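Local coordinates for 3-hydroxyisobutyryl-CoA hydrolase (Mycobacterium thermoresistibile, PDB 4HDT), which probably hydrolyses 3-hydroxyisobutyryl-CoA (3-hydroxy-2-methylpropanoyl-CoA) to 3-hydroxyisobutyrate and free CoA, and belongs to the crotonase-like enoyl-CoA hydratase/isomerase family, at residues 20-25 and 46-51; 36-41 and 95-100; 231-236 and 243-248; 237-242 and 267-272. All coordinates share one frame; numbering follows the deposited sequence.

Contact 1 of 4, residues 20-25 and 46-51. With ZN (zinc ion), chain B.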
loop_
_atom_site.group_PDB
_atom_site.type_symbol
_atom_site.label_atom_id
_atom_site.label_comp_id
_atom_site.label_asym_id
_atom_site.label_seq_id
_atom_site.Cartn_x
_atom_site.Cartn_y
_atom_site.Cartn_z
ATOM N N GLY A 20 18.945 -3.976 12.951
ATOM C CA GLY A 20 19.088 -4.268 11.542
ATOM C C GLY A 20 18.485 -3.136 10.715
ATOM O O GLY A 20 17.285 -2.882 10.773
ATOM N N LEU A 21 19.331 -2.489 9.918
ATOM C CA LEU A 21 18.938 -1.302 9.147
ATOM C C LEU A 21 18.751 -1.690 7.696
ATOM O O LEU A 21 19.668 -2.256 7.063
ATOM C CB LEU A 21 20.007 -0.210 9.283
ATOM C CG LEU A 21 20.381 0.140 10.712
ATOM C CD1 LEU A 21 21.680 0.934 10.721
ATOM C CD2 LEU A 21 19.250 0.886 11.388
ATOM N N LEU A 22 17.586 -1.399 7.170
ATOM C CA LEU A 22 17.281 -1.568 5.762
ATOM C C LEU A 22 16.959 -0.179 5.233
ATOM O O LEU A 22 15.953 0.384 5.620
ATOM C CB LEU A 22 16.094 -2.519 5.573
ATOM C CG LEU A 22 16.357 -3.943 6.043
ATOM C CD1 LEU A 22 15.065 -4.742 6.021
ATOM C CD2 LEU A 22 17.421 -4.570 5.138
ATOM N N THR A 23 17.786 0.335 4.321
ATOM C CA THR A 23 17.532 1.650 3.755
ATOM C C THR A 23 17.301 1.498 2.251
ATOM O O THR A 23 18.192 1.154 1.485
ATOM C CB THR A 23 18.678 2.638 4.056
ATOM O OG1 THR A 23 18.950 2.628 5.440
ATOM C CG2 THR A 23 18.361 4.082 3.564
ATOM N N LEU A 24 16.068 1.757 1.828
ATOM C CA LEU A 24 15.738 1.700 0.414
ATOM C C LEU A 24 16.548 2.804 -0.288
ATOM O O LEU A 24 16.646 3.902 0.251
ATOM C CB LEU A 24 14.263 1.989 0.206
ATOM C CG LEU A 24 13.342 1.031 0.932
ATOM C CD1 LEU A 24 11.932 1.400 0.603
ATOM C CD2 LEU A 24 13.622 -0.422 0.555
ATOM N N ASN A 25 17.173 2.496 -1.426
ATOM C CA ASN A 25 18.210 3.409 -1.957
ATOM C C ASN A 25 18.151 3.532 -3.474
ATOM O O ASN A 25 19.135 3.272 -4.169
ATOM C CB ASN A 25 19.603 2.961 -1.481
ATOM C CG ASN A 25 20.696 3.939 -1.850
ATOM O OD1 ASN A 25 20.500 5.174 -1.801
ATOM N ND2 ASN A 25 21.834 3.410 -2.280
ATOM N N ALA A 46 14.959 -12.837 7.072
ATOM C CA ALA A 46 15.146 -14.248 7.428
ATOM C C ALA A 46 16.435 -14.492 8.218
ATOM O O ALA A 46 16.454 -15.274 9.212
ATOM C CB ALA A 46 15.134 -15.107 6.165
ATOM N N ALA A 47 17.533 -13.896 7.765
ATOM C CA ALA A 47 18.816 -14.079 8.426
ATOM C C ALA A 47 18.857 -13.508 9.834
ATOM O O ALA A 47 19.464 -14.094 10.727
ATOM C CB ALA A 47 19.929 -13.472 7.602
ATOM N N TRP A 48 18.178 -12.382 10.048
ATOM C CA TRP A 48 18.209 -11.716 11.334
ATOM C C TRP A 48 17.223 -12.297 12.345
ATOM O O TRP A 48 17.334 -12.033 13.554
ATOM C CB TRP A 48 17.876 -10.246 11.164
ATOM C CG TRP A 48 18.923 -9.449 10.464
ATOM C CD1 TRP A 48 20.279 -9.720 10.409
ATOM C CD2 TRP A 48 18.739 -8.220 9.760
ATOM N NE1 TRP A 48 20.925 -8.735 9.691
ATOM C CE2 TRP A 48 20.009 -7.797 9.309
ATOM C CE3 TRP A 48 17.630 -7.430 9.481
ATOM C CZ2 TRP A 48 20.180 -6.610 8.578
ATOM C CZ3 TRP A 48 17.802 -6.281 8.771
ATOM C CH2 TRP A 48 19.070 -5.875 8.333
ATOM N N GLU A 49 16.254 -13.049 11.854
ATOM C CA GLU A 49 15.127 -13.475 12.713
ATOM C C GLU A 49 15.577 -14.220 13.978
ATOM O O GLU A 49 15.048 -13.957 15.090
ATOM C CB GLU A 49 14.173 -14.340 11.916
ATOM C CG GLU A 49 12.834 -14.625 12.614
ATOM C CD GLU A 49 11.763 -15.104 11.656
ATOM O OE1 GLU A 49 12.083 -15.377 10.480
ATOM O OE2 GLU A 49 10.570 -15.220 12.056
ATOM N N ASN A 50 16.517 -15.139 13.806
ATOM C CA ASN A 50 17.043 -15.949 14.933
ATOM C C ASN A 50 18.471 -15.592 15.366
ATOM O O ASN A 50 19.157 -16.385 16.048
ATOM C CB ASN A 50 16.939 -17.434 14.582
ATOM C CG ASN A 50 15.515 -17.851 14.259
ATOM O OD1 ASN A 50 15.199 -18.182 13.120
ATOM N ND2 ASN A 50 14.654 -17.796 15.235
ATOM N N ASP A 51 18.910 -14.395 14.976
ATOM C CA ASP A 51 20.196 -13.869 15.349
ATOM C C ASP A 51 20.054 -12.961 16.566
ATOM O O ASP A 51 19.512 -11.849 16.480
ATOM C CB ASP A 51 20.793 -13.105 14.163
ATOM C CG ASP A 51 22.199 -12.577 14.438
ATOM O OD1 ASP A 51 22.644 -12.577 15.600
ATOM O OD2 ASP A 51 22.846 -12.152 13.472
HETATM ZN ZN ZN B . 9.452 -15.566 10.527
#

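Contact 2 of 4, residues 36-41 and 95-100. With ZN (zinc ion), chain B.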
loop_
_atom_site.group_PDB
_atom_site.type_symbol
_atom_site.label_atom_id
_atom_site.label_comp_id
_atom_site.label_asym_id
_atom_site.label_seq_id
_atom_site.Cartn_x
_atom_site.Cartn_y
_atom_site.Cartn_z
ATOM N N GLY A 36 14.830 -7.180 -7.031
ATOM C CA GLY A 36 16.042 -7.278 -6.247
ATOM C C GLY A 36 15.972 -6.697 -4.845
ATOM O O GLY A 36 16.466 -7.282 -3.873
ATOM N N MET A 37 15.318 -5.548 -4.725
ATOM C CA MET A 37 15.169 -4.926 -3.408
ATOM C C MET A 37 14.298 -5.771 -2.490
ATOM O O MET A 37 14.602 -5.921 -1.288
ATOM C CB MET A 37 14.583 -3.506 -3.563
ATOM C CG MET A 37 15.517 -2.533 -4.285
ATOM S SD MET A 37 14.735 -1.047 -4.938
ATOM C CE MET A 37 14.329 -0.118 -3.460
ATOM N N VAL A 38 13.181 -6.249 -3.033
ATOM C CA VAL A 38 12.304 -7.189 -2.302
ATOM C C VAL A 38 13.071 -8.417 -1.814
ATOM O O VAL A 38 12.989 -8.787 -0.637
ATOM C CB VAL A 38 11.076 -7.548 -3.178
ATOM C CG1 VAL A 38 10.371 -8.795 -2.703
ATOM C CG2 VAL A 38 10.138 -6.347 -3.257
ATOM N N THR A 39 13.870 -9.051 -2.684
ATOM C CA THR A 39 14.579 -10.252 -2.239
ATOM C C THR A 39 15.682 -9.956 -1.200
ATOM O O THR A 39 15.902 -10.733 -0.294
ATOM C CB THR A 39 15.112 -11.033 -3.455
ATOM O OG1 THR A 39 15.919 -10.173 -4.243
ATOM C CG2 THR A 39 14.007 -11.503 -4.281
ATOM N N THR A 40 16.356 -8.809 -1.312
ATOM C CA THR A 40 17.311 -8.387 -0.300
ATOM C C THR A 40 16.634 -8.233 1.076
ATOM O O THR A 40 17.117 -8.740 2.096
ATOM C CB THR A 40 18.018 -7.083 -0.711
ATOM O OG1 THR A 40 18.838 -7.366 -1.857
ATOM C CG2 THR A 40 18.919 -6.562 0.412
ATOM N N MET A 41 15.516 -7.519 1.106
ATOM C CA MET A 41 14.801 -7.318 2.368
ATOM C C MET A 41 14.419 -8.663 2.957
ATOM O O MET A 41 14.613 -8.900 4.137
ATOM C CB MET A 41 13.551 -6.465 2.196
ATOM C CG MET A 41 13.861 -5.005 1.925
ATOM S SD MET A 41 12.374 -3.976 1.745
ATOM C CE MET A 41 11.643 -4.101 3.356
ATOM N N TYR A 95 4.665 -10.408 -1.866
ATOM C CA TYR A 95 3.554 -10.678 -0.949
ATOM C C TYR A 95 4.024 -11.592 0.176
ATOM O O TYR A 95 3.604 -11.450 1.322
ATOM C CB TYR A 95 2.306 -11.228 -1.622
ATOM C CG TYR A 95 1.664 -10.334 -2.702
ATOM C CD1 TYR A 95 2.151 -9.069 -3.005
ATOM C CD2 TYR A 95 0.605 -10.795 -3.429
ATOM C CE1 TYR A 95 1.601 -8.297 -4.018
ATOM C CE2 TYR A 95 0.029 -10.032 -4.437
ATOM C CZ TYR A 95 0.542 -8.810 -4.758
ATOM O OH TYR A 95 -0.046 -8.139 -5.816
ATOM N N ARG A 96 4.916 -12.527 -0.100
ATOM C CA ARG A 96 5.530 -13.273 0.975
ATOM C C ARG A 96 6.321 -12.389 1.965
ATOM O O ARG A 96 6.259 -12.593 3.188
ATOM C CB ARG A 96 6.405 -14.403 0.387
ATOM C CG ARG A 96 5.561 -15.579 -0.133
ATOM C CD ARG A 96 6.308 -16.489 -1.132
ATOM N NE ARG A 96 7.538 -17.019 -0.604
ATOM C CZ ARG A 96 7.665 -18.182 0.052
ATOM N NH1 ARG A 96 6.602 -18.948 0.296
ATOM N NH2 ARG A 96 8.859 -18.586 0.492
ATOM N N LEU A 97 7.024 -11.396 1.446
ATOM C CA LEU A 97 7.712 -10.435 2.279
ATOM C C LEU A 97 6.708 -9.635 3.115
ATOM O O LEU A 97 6.920 -9.436 4.321
ATOM C CB LEU A 97 8.565 -9.482 1.424
ATOM C CG LEU A 97 9.134 -8.212 2.120
ATOM C CD1 LEU A 97 10.089 -8.571 3.236
ATOM C CD2 LEU A 97 9.808 -7.269 1.112
ATOM N N ASN A 98 5.645 -9.156 2.469
ATOM C CA ASN A 98 4.587 -8.380 3.204
ATOM C C ASN A 98 4.056 -9.177 4.403
ATOM O O ASN A 98 3.950 -8.667 5.528
ATOM C CB ASN A 98 3.414 -7.977 2.270
ATOM C CG ASN A 98 3.828 -7.181 1.036
ATOM O OD1 ASN A 98 3.276 -7.411 -0.065
ATOM N ND2 ASN A 98 4.732 -6.229 1.193
ATOM N N ALA A 99 3.737 -10.441 4.164
ATOM C CA ALA A 99 3.259 -11.351 5.215
ATOM C C ALA A 99 4.275 -11.573 6.295
ATOM O O ALA A 99 3.956 -11.569 7.498
ATOM C CB ALA A 99 2.809 -12.649 4.602
ATOM N N HIS A 100 5.528 -11.762 5.898
ATOM C CA HIS A 100 6.568 -11.929 6.892
ATOM C C HIS A 100 6.779 -10.732 7.796
ATOM O O HIS A 100 6.892 -10.874 8.991
ATOM C CB HIS A 100 7.897 -12.321 6.285
ATOM C CG HIS A 100 8.753 -13.061 7.271
ATOM N ND1 HIS A 100 10.099 -13.276 7.077
ATOM C CD2 HIS A 100 8.446 -13.645 8.458
ATOM C CE1 HIS A 100 10.578 -13.975 8.094
ATOM N NE2 HIS A 100 9.590 -14.214 8.940
HETATM ZN ZN ZN B . 9.452 -15.566 10.527
#

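Contact 3 of 4, residues 231-236 and 243-248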
loop_
_atom_site.group_PDB
_atom_site.type_symbol
_atom_site.label_atom_id
_atom_site.label_comp_id
_atom_site.label_asym_id
_atom_site.label_seq_id
_atom_site.Cartn_x
_atom_site.Cartn_y
_atom_site.Cartn_z
ATOM N N ASP A 231 -19.210 7.764 5.172
ATOM C CA ASP A 231 -20.054 6.647 5.615
ATOM C C ASP A 231 -21.450 6.711 4.974
ATOM O O ASP A 231 -22.038 5.671 4.671
ATOM C CB ASP A 231 -20.187 6.664 7.132
ATOM C CG ASP A 231 -18.948 6.190 7.835
ATOM O OD1 ASP A 231 -17.912 5.905 7.174
ATOM O OD2 ASP A 231 -19.015 6.089 9.089
ATOM N N GLU A 232 -21.962 7.921 4.746
ATOM C CA GLU A 232 -23.240 8.125 4.077
ATOM C C GLU A 232 -23.230 7.598 2.656
ATOM O O GLU A 232 -24.186 7.010 2.201
ATOM C CB GLU A 232 -23.548 9.632 4.023
ATOM C CG GLU A 232 -24.783 10.086 3.228
ATOM C CD GLU A 232 -24.914 11.601 3.118
ATOM O OE1 GLU A 232 -24.064 12.291 3.735
ATOM O OE2 GLU A 232 -25.875 12.098 2.465
ATOM N N CYS A 233 -22.161 7.896 1.944
ATOM C CA CYS A 233 -22.159 7.747 0.505
ATOM C C CYS A 233 -21.542 6.453 0.043
ATOM O O CYS A 233 -21.882 5.976 -1.052
ATOM C CB CYS A 233 -21.450 8.943 -0.162
ATOM S SG CYS A 233 -22.344 10.501 0.074
ATOM N N TYR A 234 -20.631 5.880 0.823
ATOM C CA TYR A 234 -19.928 4.677 0.378
ATOM C C TYR A 234 -20.600 3.374 0.804
ATOM O O TYR A 234 -20.001 2.322 0.700
ATOM C CB TYR A 234 -18.450 4.730 0.812
ATOM C CG TYR A 234 -17.550 5.673 0.014
ATOM C CD1 TYR A 234 -17.419 7.005 0.345
ATOM C CD2 TYR A 234 -16.807 5.190 -1.048
ATOM C CE1 TYR A 234 -16.566 7.853 -0.365
ATOM C CE2 TYR A 234 -15.966 6.012 -1.774
ATOM C CZ TYR A 234 -15.819 7.329 -1.432
ATOM O OH TYR A 234 -14.972 8.152 -2.096
ATOM N N THR A 235 -21.863 3.418 1.270
ATOM C CA THR A 235 -22.570 2.180 1.567
ATOM C C THR A 235 -23.296 1.552 0.374
ATOM O O THR A 235 -23.849 0.437 0.516
ATOM C CB THR A 235 -23.566 2.401 2.703
ATOM O OG1 THR A 235 -24.363 3.530 2.381
ATOM C CG2 THR A 235 -22.818 2.635 3.974
ATOM N N GLY A 236 -23.209 2.192 -0.785
ATOM C CA GLY A 236 -23.884 1.740 -1.985
ATOM C C GLY A 236 -23.400 0.382 -2.459
ATOM O O GLY A 236 -22.244 0.028 -2.234
ATOM N N ILE A 243 -20.938 6.794 -6.532
ATOM C CA ILE A 243 -20.772 8.045 -7.259
ATOM C C ILE A 243 -22.071 8.851 -7.212
ATOM O O ILE A 243 -22.039 10.051 -6.926
ATOM C CB ILE A 243 -20.325 7.781 -8.721
ATOM C CG1 ILE A 243 -18.926 7.171 -8.738
ATOM C CG2 ILE A 243 -20.375 9.055 -9.563
ATOM C CD1 ILE A 243 -18.524 6.672 -10.102
ATOM N N ALA A 244 -23.210 8.206 -7.480
ATOM C CA ALA A 244 -24.530 8.899 -7.415
ATOM C C ALA A 244 -24.797 9.520 -6.059
ATOM O O ALA A 244 -25.279 10.641 -5.980
ATOM C CB ALA A 244 -25.672 7.959 -7.805
ATOM N N ALA A 245 -24.460 8.796 -4.998
ATOM C CA ALA A 245 -24.686 9.311 -3.658
ATOM C C ALA A 245 -23.769 10.493 -3.356
ATOM O O ALA A 245 -24.193 11.480 -2.763
ATOM C CB ALA A 245 -24.453 8.209 -2.643
ATOM N N LEU A 246 -22.491 10.383 -3.744
ATOM C CA LEU A 246 -21.555 11.486 -3.531
ATOM C C LEU A 246 -22.076 12.730 -4.281
ATOM O O LEU A 246 -22.045 13.838 -3.747
ATOM C CB LEU A 246 -20.137 11.130 -4.038
ATOM C CG LEU A 246 -19.386 10.096 -3.231
ATOM C CD1 LEU A 246 -18.215 9.503 -4.023
ATOM C CD2 LEU A 246 -18.933 10.690 -1.895
ATOM N N ARG A 247 -22.596 12.548 -5.486
ATOM C CA ARG A 247 -23.097 13.711 -6.227
ATOM C C ARG A 247 -24.346 14.257 -5.596
ATOM O O ARG A 247 -24.500 15.479 -5.496
ATOM C CB ARG A 247 -23.304 13.405 -7.704
ATOM C CG ARG A 247 -21.971 13.089 -8.368
ATOM C CD ARG A 247 -21.876 13.555 -9.772
ATOM N NE ARG A 247 -20.590 13.273 -10.403
ATOM C CZ ARG A 247 -19.455 13.956 -10.215
ATOM N NH1 ARG A 247 -19.368 14.961 -9.351
ATOM N NH2 ARG A 247 -18.375 13.596 -10.888
ATOM N N ALA A 248 -25.231 13.366 -5.161
ATOM C CA ALA A 248 -26.466 13.807 -4.562
ATOM C C ALA A 248 -26.260 14.558 -3.240
ATOM O O ALA A 248 -27.079 15.454 -2.932
ATOM C CB ALA A 248 -27.464 12.669 -4.380
#

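Contact 4 of 4, residues 237-242 and 267-272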
loop_
_atom_site.group_PDB
_atom_site.type_symbol
_atom_site.label_atom_id
_atom_site.label_comp_id
_atom_site.label_asym_id
_atom_site.label_seq_id
_atom_site.Cartn_x
_atom_site.Cartn_y
_atom_site.Cartn_z
ATOM N N ASP A 237 -24.289 -0.369 -3.113
ATOM C CA ASP A 237 -23.957 -1.730 -3.564
ATOM C C ASP A 237 -22.912 -1.724 -4.684
ATOM O O ASP A 237 -22.144 -2.664 -4.811
ATOM C CB ASP A 237 -25.209 -2.454 -4.094
ATOM C CG ASP A 237 -26.108 -2.987 -2.983
ATOM O OD1 ASP A 237 -25.611 -3.253 -1.864
ATOM O OD2 ASP A 237 -27.315 -3.173 -3.257
ATOM N N THR A 238 -22.949 -0.715 -5.541
ATOM C CA THR A 238 -22.036 -0.656 -6.691
ATOM C C THR A 238 -21.285 0.649 -6.710
ATOM O O THR A 238 -21.670 1.587 -6.045
ATOM C CB THR A 238 -22.780 -0.781 -8.030
ATOM O OG1 THR A 238 -23.614 0.373 -8.222
ATOM C CG2 THR A 238 -23.611 -2.051 -8.038
ATOM N N VAL A 239 -20.201 0.702 -7.490
ATOM C CA VAL A 239 -19.433 1.929 -7.592
ATOM C C VAL A 239 -20.339 3.041 -8.175
ATOM O O VAL A 239 -20.309 4.181 -7.715
ATOM C CB VAL A 239 -18.169 1.725 -8.449
ATOM C CG1 VAL A 239 -17.452 3.055 -8.628
ATOM C CG2 VAL A 239 -17.259 0.695 -7.780
ATOM N N ALA A 240 -21.186 2.692 -9.140
ATOM C CA ALA A 240 -22.084 3.684 -9.706
ATOM C C ALA A 240 -23.039 4.228 -8.612
ATOM O O ALA A 240 -23.308 5.436 -8.553
ATOM C CB ALA A 240 -22.844 3.095 -10.881
ATOM N N ASP A 241 -23.514 3.356 -7.734
ATOM C CA ASP A 241 -24.351 3.804 -6.595
ATOM C C ASP A 241 -23.618 4.820 -5.706
ATOM O O ASP A 241 -24.207 5.823 -5.243
ATOM C CB ASP A 241 -24.824 2.635 -5.724
ATOM C CG ASP A 241 -25.814 1.734 -6.437
ATOM O OD1 ASP A 241 -26.515 2.226 -7.349
ATOM O OD2 ASP A 241 -25.889 0.532 -6.086
ATOM N N ILE A 242 -22.342 4.547 -5.461
ATOM C CA ILE A 242 -21.499 5.389 -4.624
ATOM C C ILE A 242 -21.286 6.778 -5.251
ATOM O O ILE A 242 -21.500 7.813 -4.599
ATOM C CB ILE A 242 -20.177 4.667 -4.275
ATOM C CG1 ILE A 242 -20.475 3.444 -3.414
ATOM C CG2 ILE A 242 -19.172 5.645 -3.669
ATOM C CD1 ILE A 242 -19.264 2.530 -3.191
ATOM N N ILE A 267 -13.295 -1.088 -14.548
ATOM C CA ILE A 267 -13.124 -2.461 -14.094
ATOM C C ILE A 267 -12.277 -2.496 -12.816
ATOM O O ILE A 267 -12.637 -3.182 -11.866
ATOM C CB ILE A 267 -12.576 -3.400 -15.190
ATOM C CG1 ILE A 267 -12.626 -4.864 -14.740
ATOM C CG2 ILE A 267 -11.158 -3.006 -15.586
ATOM C CD1 ILE A 267 -14.004 -5.381 -14.400
ATOM N N ALA A 268 -11.231 -1.688 -12.746
ATOM C CA ALA A 268 -10.394 -1.675 -11.528
ATOM C C ALA A 268 -11.188 -1.190 -10.286
ATOM O O ALA A 268 -11.062 -1.757 -9.218
ATOM C CB ALA A 268 -9.146 -0.850 -11.731
ATOM N N LEU A 269 -11.996 -0.163 -10.471
ATOM C CA LEU A 269 -12.869 0.355 -9.408
ATOM C C LEU A 269 -13.774 -0.756 -8.911
ATOM O O LEU A 269 -13.901 -0.945 -7.702
ATOM C CB LEU A 269 -13.761 1.508 -9.894
ATOM C CG LEU A 269 -13.041 2.844 -10.048
ATOM C CD1 LEU A 269 -13.880 3.777 -10.939
ATOM C CD2 LEU A 269 -12.641 3.461 -8.704
ATOM N N SER A 270 -14.377 -1.476 -9.852
ATOM C CA SER A 270 -15.364 -2.519 -9.532
ATOM C C SER A 270 -14.702 -3.673 -8.792
ATOM O O SER A 270 -15.253 -4.220 -7.839
ATOM C CB SER A 270 -16.053 -3.004 -10.799
ATOM O OG SER A 270 -16.650 -1.923 -11.513
ATOM N N VAL A 271 -13.525 -4.045 -9.244
ATOM C CA VAL A 271 -12.817 -5.152 -8.612
ATOM C C VAL A 271 -12.312 -4.712 -7.230
ATOM O O VAL A 271 -12.295 -5.504 -6.276
ATOM C CB VAL A 271 -11.702 -5.689 -9.504
ATOM C CG1 VAL A 271 -10.909 -6.765 -8.788
ATOM C CG2 VAL A 271 -12.249 -6.234 -10.829
ATOM N N THR A 272 -11.894 -3.452 -7.113
ATOM C CA THR A 272 -11.457 -2.887 -5.847
ATOM C C THR A 272 -12.571 -2.902 -4.794
ATOM O O THR A 272 -12.357 -3.322 -3.652
ATOM C CB THR A 272 -10.852 -1.492 -6.038
ATOM O OG1 THR A 272 -9.659 -1.635 -6.818
ATOM C CG2 THR A 272 -10.476 -0.875 -4.697
#

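Contact 1 of 4, residues 20-25 and 46-51
G20 lies flat against the indole of W48: its CA sits 3.7 Å from the centroid of the six-membered ring and 18° off the ring normal, a CH-pi contact over one face. Within that ring the far corner does the touching, with G20 CA 3.6 Å from W48 CH2 and displaced toward the rim. With no side chain at position 20, the ring can settle directly on the backbone, and it runs on as far as L21 N, 3.7 Å from W48 CH2. L22 adds a second, apolar contact. Its CB leaves the strand to one side of the helix, but the isobutyl group turns back so that L22 CD2 reaches W48 CH2 at 3.8 Å, leucine and indole lying alongside and running in opposite senses. The CG of W48 stands anti to its own carbonyl carbon (chi1 -70°), and this sends the indole out from the last turn of helix 35-49 to the strand.

Strand 19-24 and helix 35-49 are the first two elements of a beta-alpha-beta unit completed by strand 56-61, part of the crotonase-like fold. V13 and V15 of strand 11-16 and V57 of strand 56-61 also pack on W48, while the backbone of G20 and L22 pairs with strand 56-61. Next to W48, E49 takes the other direction: its extended chain, CG anti to the backbone N (chi1 -169°), carries OE2 to 1.9 Å from a zinc ion. E49 OE1 lies at a longer 2.6 Å from the metal, an asymmetric two-oxygen ligation. H100 and E351 bind the same zinc, and K106 NZ donates to W48 O.

Contact 2 of 4, residues 36-41 and 95-100
Helices 35-49 and 85-103 of the crotonase-like fold pack against each other here through a small, largely apolar interface, one turn away from a zinc site. L97 is the residue inserted between them. With CG anti to the backbone N (chi1 168°), its isobutyl group continues toward helix 35-49, and its methyls meet V38 and M41, two residues one turn apart. L97 CD2 does most of the touching. Its nearest partner is the carbonyl oxygen V38 O, at 3.9 Å, and L97 CD2 also lies 4.0 Å from M41 CB. The V38 side chain joins in through CG1, 4.1 Å from L97 CD2. M41 thus meets the leucine with the base of its side chain; the chain runs out extended to SD, which packs near L24 of strand 19-24, and only the terminal CE is turned by the bend at chi3 (64°). The V38 and L97 side chains cross at a slant, and F90 and D93 of helix 85-103 extend the cover over V38.

H100 follows L97 by three residues and points its imidazole to the zinc, with NE2 2.1 Å from the metal; Y104 meets this ring edge-to-face. R96 turns to the C-terminal tail, its NH1 donating to T347 O and E349 O. The arrangement is that of two packed helices whose later turns are bridged by a zinc ion, held by the side chains of E49 and H100 together with E351.

Contact 3 of 4, residues 231-236 and 243-248
The phenol ring of Y234 meets the branched end of L246 obliquely, the two side chains lying aslant: Y234 CE1 is 4.0 Å from L246 CD2, and Y234 OH is the same 4.0 Å from L246 CD1. The leucine therefore follows the ring from CE1 to the hydroxyl with its two methyl groups. The pair sits in a helical hairpin in the helical, C-terminal part of the chain, away from the zinc sites: helix 227-233 ends, Y234 is the first residue to leave helical geometry, and after a short turn helix 239-249 passes that end well off antiparallel, a middle turn against C233. The imidazole of H167 stands at about 90° to the phenol ring, and H167 ND1 is hydrogen-bonded to Y234 OH, so this buried hydroxyl has a polar partner. L166, L170 and T171 of helix 164-171 also pack on the tyrosine, with I261 of helix 252-261 touching both it and L246.

The approach of the two helices is close, with C233 CA 5.1 Å from A245 CA, a spacing that the small side chains of both residues permit. A245 CB points at the end of the first helix and lies 3.8 Å from C233 O, while C233 CB is 4.0 Å from A245 CB. On the far side of the hairpin, R247 forms a salt bridge to D259 of helix 252-261.

L246 reaches C233 as well as the tyrosine. Its CG is set anti to the carbonyl carbon (chi1 -70°), bringing the isobutyl group back to the first helix, where L246 CD2 presses on C233 CB at 3.5 Å.

Contact 4 of 4, residues 237-242 and 267-272
V239 faces L269 and S270 across the contact, and the residue before it, T238, sets the start of its helix. T238 occupies the N-cap position: its OG1 accepts from D241 N at 3.0 Å, with an N-H...O angle of 159°. In return T238 N donates to D241 OD2 at 3.2 Å, a more bent bond (137°) that reaches the carboxylate from above its plane. The two reciprocal bonds make a capping box and satisfy the N-H of D241 in the first turn and that of the N-cap residue itself.

V239, the first helical residue, points straight at helix 266-279. Its CG2, anti to the carbonyl carbon, reaches L269 O at 3.7 Å and S270 CA at 4.1 Å. Both methyl groups rest against L269 CB, each 4.2 Å from it, the side chains crossing at about a right angle. The contact thus seats the N-terminal turn of helix 239-249 on the backbone of another helix in the helical C-terminal part of the chain. L170 of helix 164-171 touches both I242 and L269. Within helix 266-279, S270 OG bonds to P266 O, and A268 O accepts from T272 N and, on the opposite face of its carbonyl plane, from T272 OG1 at 2.8 Å.

From the N terminus, contact 1 closes the loop from strand 19-24 to the end of helix 35-49. Contact 2 opens within that loop, on the same helix, and closes 54 residues later on helix 85-103, so the two cross; they touch, M41 packing on L22 and L24, and E49 and H100 share one zinc ion. After a long interval contact 3 closes a short helical hairpin, 231-236 with 243-248. Contact 4 starts inside it at 237-242, crosses it, and ties helix 239-249 to helix 266-279; Y234 and I242 pack together between them. The two pairs lie on opposite sides of the chain's centre, contacts 1 and 3 being about 44 Å apart between centres.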